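Local coordinates for protein Hpy188I (PDB 3OQG) that cleaves DNA as a GIY-YIG family restriction endonuclease from Helicobacter pylori, working as a two-subunit assembly on its recognition sequence, at residues Y40-V48 with I58-M66. Residues are numbered along the deposited sequence; the frame is centred on the assembly and turned at random.
Sequences YFNLLCELV and INAIDEKNM
E46 and N59 face each other as a hydrogen-bonded antiparallel pair, E46 N giving to N59 O and N59 N to E46 O, and their side chains rise side by side from the same face of the sheet. With N59 CG anti to the backbone N (chi1 169°), its amide lies alongside the glutamate, and every atom of E46 beyond the backbone has a neighbour. E46 CB rests 4.1 Å from N59 CB; E46 CG packs on the methyl CD1 of I61 at 3.9 Å; at the tip, E46 OE1 accepts a hydrogen bond from N59 ND2 (2.8 Å) on its anti lone pair and itself lies close to the N59 amide plane, although the carboxylate and amide planes are 52° apart. OE2 bonds to Q130 NE2 on the neighbouring strand, so each carboxylate oxygen has a partner, which should limit rotation of the group.

Strands 42-50 and 55-60 form a beta hairpin, with 55-60 outermost in the five-stranded antiparallel sheet of this chain; 61-66 runs on past its end. A classic beta bulge at L44 and C45, both opposite V131, interrupts strand 42-50 on its other side. Here the ladder to 58-60 gives way to a turn: L44 O receives both I61 N and D62 N, the latter at 2.9 Å and nearly straight, from the same face of its carbonyl plane, and D62 centres an inverse gamma turn.

I61 CD1 also meets L43 CD2 at 3.6 Å, while on the opposite face L44 CD1 touches D62 CB and reaches the selenium of the selenomethionine M66 at 3.9 Å; L44 and M66 both pack on I91 of helix 91-98. D62 itself is gripped by K64 NZ in a salt bridge to OD1 and by N65 ND2 above its carboxylate plane at OD2; a water lies within hydrogen-bonding distance of both D62 OD2 and N42 O.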
loop_
_atom_site.group_PDB
_atom_site.type_symbol
_atom_site.label_atom_id
_atom_site.label_comp_id
_atom_site.label_asym_id
_atom_site.label_seq_id
_atom_site.Cartn_x
_atom_site.Cartn_y
_atom_site.Cartn_z
ATOM N N TYR A 40 -19.780 16.879 -1.681
ATOM C CA TYR A 40 -19.373 15.951 -0.612
ATOM C C TYR A 40 -17.994 16.264 -0.015
ATOM O O TYR A 40 -17.646 15.718 1.010
ATOM C CB TYR A 40 -19.309 14.516 -1.130
ATOM C CG TYR A 40 -20.626 13.928 -1.539
ATOM C CD1 TYR A 40 -21.384 13.177 -0.638
ATOM C CD2 TYR A 40 -21.112 14.100 -2.830
ATOM C CE1 TYR A 40 -22.599 12.613 -1.020
ATOM C CE2 TYR A 40 -22.332 13.547 -3.217
ATOM C CZ TYR A 40 -23.065 12.808 -2.307
ATOM O OH TYR A 40 -24.270 12.261 -2.687
ATOM N N PHE A 41 -17.224 17.112 -0.690
ATOM C CA PHE A 41 -15.867 17.448 -0.282
ATOM C C PHE A 41 -15.812 18.828 0.338
ATOM O O PHE A 41 -16.554 19.749 -0.063
ATOM C CB PHE A 41 -14.928 17.398 -1.489
ATOM C CG PHE A 41 -14.541 16.010 -1.892
ATOM C CD1 PHE A 41 -13.252 15.538 -1.668
ATOM C CD2 PHE A 41 -15.480 15.158 -2.467
ATOM C CE1 PHE A 41 -12.895 14.247 -2.016
ATOM C CE2 PHE A 41 -15.150 13.887 -2.826
ATOM C CZ PHE A 41 -13.851 13.410 -2.607
ATOM N N ASN A 42 -14.921 18.974 1.313
ATOM C CA ASN A 42 -14.703 20.241 1.979
ATOM C C ASN A 42 -13.188 20.499 2.052
ATOM O O ASN A 42 -12.395 19.574 2.243
ATOM C CB ASN A 42 -15.287 20.210 3.381
ATOM C CG ASN A 42 -16.763 19.854 3.397
ATOM O OD1 ASN A 42 -17.149 18.786 3.887
ATOM N ND2 ASN A 42 -17.590 20.739 2.862
ATOM N N LEU A 43 -12.792 21.749 1.881
ATOM C CA LEU A 43 -11.381 22.130 2.024
ATOM C C LEU A 43 -10.832 21.682 3.378
ATOM O O LEU A 43 -11.408 21.987 4.436
ATOM C CB LEU A 43 -11.241 23.658 1.901
ATOM C CG LEU A 43 -9.829 24.224 1.919
ATOM C CD1 LEU A 43 -9.013 23.701 0.741
ATOM C CD2 LEU A 43 -9.947 25.730 1.868
ATOM N N LEU A 44 -9.711 20.972 3.334
ATOM C CA LEU A 44 -9.115 20.380 4.535
ATOM C C LEU A 44 -7.847 21.097 4.971
ATOM O O LEU A 44 -7.674 21.386 6.149
ATOM C CB LEU A 44 -8.834 18.890 4.288
ATOM C CG LEU A 44 -8.165 18.126 5.436
ATOM C CD1 LEU A 44 -9.001 18.150 6.710
ATOM C CD2 LEU A 44 -7.828 16.684 4.991
ATOM N N CYS A 45 -6.955 21.378 4.022
ATOM C CA CYS A 45 -5.673 22.004 4.314
ATOM C C CYS A 45 -5.043 22.430 3.003
ATOM O O CYS A 45 -5.605 22.192 1.927
ATOM C CB CYS A 45 -4.737 21.029 5.046
ATOM S SG CYS A 45 -4.279 19.531 4.160
ATOM N N GLU A 46 -3.892 23.069 3.100
ATOM C CA GLU A 46 -3.078 23.383 1.942
ATOM C C GLU A 46 -1.715 22.793 2.187
ATOM O O GLU A 46 -1.264 22.685 3.351
ATOM C CB GLU A 46 -2.939 24.887 1.741
ATOM C CG GLU A 46 -4.138 25.533 1.176
ATOM C CD GLU A 46 -4.041 27.019 1.191
ATOM O OE1 GLU A 46 -3.699 27.580 2.276
ATOM O OE2 GLU A 46 -4.309 27.628 0.126
ATOM N N LEU A 47 -1.063 22.427 1.087
ATOM C CA LEU A 47 0.329 21.978 1.099
ATOM C C LEU A 47 1.214 23.077 0.506
ATOM O O LEU A 47 0.944 23.588 -0.590
ATOM C CB LEU A 47 0.504 20.697 0.278
ATOM C CG LEU A 47 -0.497 19.564 0.582
ATOM C CD1 LEU A 47 -0.223 18.306 -0.261
ATOM C CD2 LEU A 47 -0.518 19.266 2.092
ATOM N N VAL A 48 2.254 23.423 1.246
ATOM C CA VAL A 48 3.171 24.479 0.847
ATOM C C VAL A 48 4.536 23.901 0.491
ATOM O O VAL A 48 5.219 23.349 1.374
ATOM C CB VAL A 48 3.356 25.486 1.986
ATOM C CG1 VAL A 48 4.235 26.621 1.505
ATOM C CG2 VAL A 48 2.001 25.988 2.508
ATOM N N ILE A 58 2.375 21.836 5.806
ATOM C CA ILE A 58 0.899 21.814 5.838
ATOM C C ILE A 58 0.351 23.052 6.533
ATOM O O ILE A 58 0.787 23.402 7.660
ATOM C CB ILE A 58 0.336 20.563 6.572
ATOM C CG1 ILE A 58 0.723 19.271 5.843
ATOM C CG2 ILE A 58 -1.207 20.632 6.758
ATOM C CD1 ILE A 58 0.542 18.031 6.695
ATOM N N ASN A 59 -0.597 23.703 5.866
ATOM C CA ASN A 59 -1.411 24.758 6.464
ATOM C C ASN A 59 -2.739 24.109 6.816
ATOM O O ASN A 59 -3.524 23.839 5.930
ATOM C CB ASN A 59 -1.672 25.895 5.479
ATOM C CG ASN A 59 -2.739 26.874 5.967
ATOM O OD1 ASN A 59 -2.772 27.208 7.146
ATOM N ND2 ASN A 59 -3.570 27.378 5.057
ATOM N N ALA A 60 -2.967 23.845 8.103
ATOM C CA ALA A 60 -4.213 23.227 8.556
ATOM C C ALA A 60 -5.380 24.194 8.383
ATOM O O ALA A 60 -5.295 25.346 8.801
ATOM C CB ALA A 60 -4.106 22.806 10.038
ATOM N N ILE A 61 -6.477 23.720 7.813
ATOM C CA ILE A 61 -7.646 24.576 7.590
ATOM C C ILE A 61 -8.847 24.070 8.378
ATOM O O ILE A 61 -9.351 24.784 9.252
ATOM C CB ILE A 61 -7.953 24.769 6.071
ATOM C CG1 ILE A 61 -6.820 25.551 5.399
ATOM C CG2 ILE A 61 -9.267 25.528 5.880
ATOM C CD1 ILE A 61 -6.954 25.658 3.879
ATOM N N ASP A 62 -9.267 22.841 8.091
ATOM C CA ASP A 62 -10.391 22.180 8.765
ATOM C C ASP A 62 -9.818 21.499 10.015
ATOM O O ASP A 62 -9.614 20.282 10.045
ATOM C CB ASP A 62 -11.036 21.192 7.797
ATOM C CG ASP A 62 -12.338 20.617 8.306
ATOM O OD1 ASP A 62 -12.754 20.951 9.441
ATOM O OD2 ASP A 62 -12.922 19.805 7.562
ATOM N N GLU A 63 -9.543 22.311 11.038
ATOM C CA GLU A 63 -8.775 21.866 12.214
ATOM C C GLU A 63 -9.384 20.648 12.920
ATOM O O GLU A 63 -8.653 19.759 13.363
ATOM C CB GLU A 63 -8.548 23.024 13.216
ATOM C CG GLU A 63 -7.242 23.788 12.990
ATOM C CD GLU A 63 -7.036 24.986 13.932
ATOM O OE1 GLU A 63 -7.465 24.936 15.101
ATOM O OE2 GLU A 63 -6.426 25.985 13.501
ATOM N N LYS A 64 -10.708 20.606 13.018
ATOM C CA LYS A 64 -11.388 19.503 13.677
ATOM C C LYS A 64 -11.210 18.162 12.946
ATOM O O LYS A 64 -11.422 17.114 13.560
ATOM C CB LYS A 64 -12.871 19.814 13.851
ATOM C CG LYS A 64 -13.680 19.718 12.563
ATOM C CD LYS A 64 -15.092 20.247 12.696
ATOM C CE LYS A 64 -15.907 19.882 11.466
ATOM N NZ LYS A 64 -15.195 20.229 10.188
ATOM N N ASN A 65 -10.843 18.196 11.653
ATOM C CA ASN A 65 -10.618 16.981 10.852
ATOM C C ASN A 65 -9.170 16.624 10.557
ATOM O O ASN A 65 -8.890 15.646 9.855
ATOM C CB ASN A 65 -11.393 17.086 9.535
ATOM C CG ASN A 65 -12.821 16.704 9.689
ATOM O OD1 ASN A 65 -13.137 15.779 10.437
ATOM N ND2 ASN A 65 -13.710 17.398 8.984
HETATM N N MSE A 66 -8.234 17.378 11.111
HETATM C CA MSE A 66 -6.823 17.124 10.842
HETATM C C MSE A 66 -6.304 15.799 11.413
HETATM O O MSE A 66 -5.308 15.270 10.914
HETATM C CB MSE A 66 -5.957 18.290 11.343
HETATM C CG MSE A 66 -6.200 19.576 10.592
HETATM SE SE MSE A 66 -5.857 19.484 8.670
HETATM C CE MSE A 66 -3.955 18.907 8.683
HETATM O O HOH W 1 -12.386 18.507 5.083
#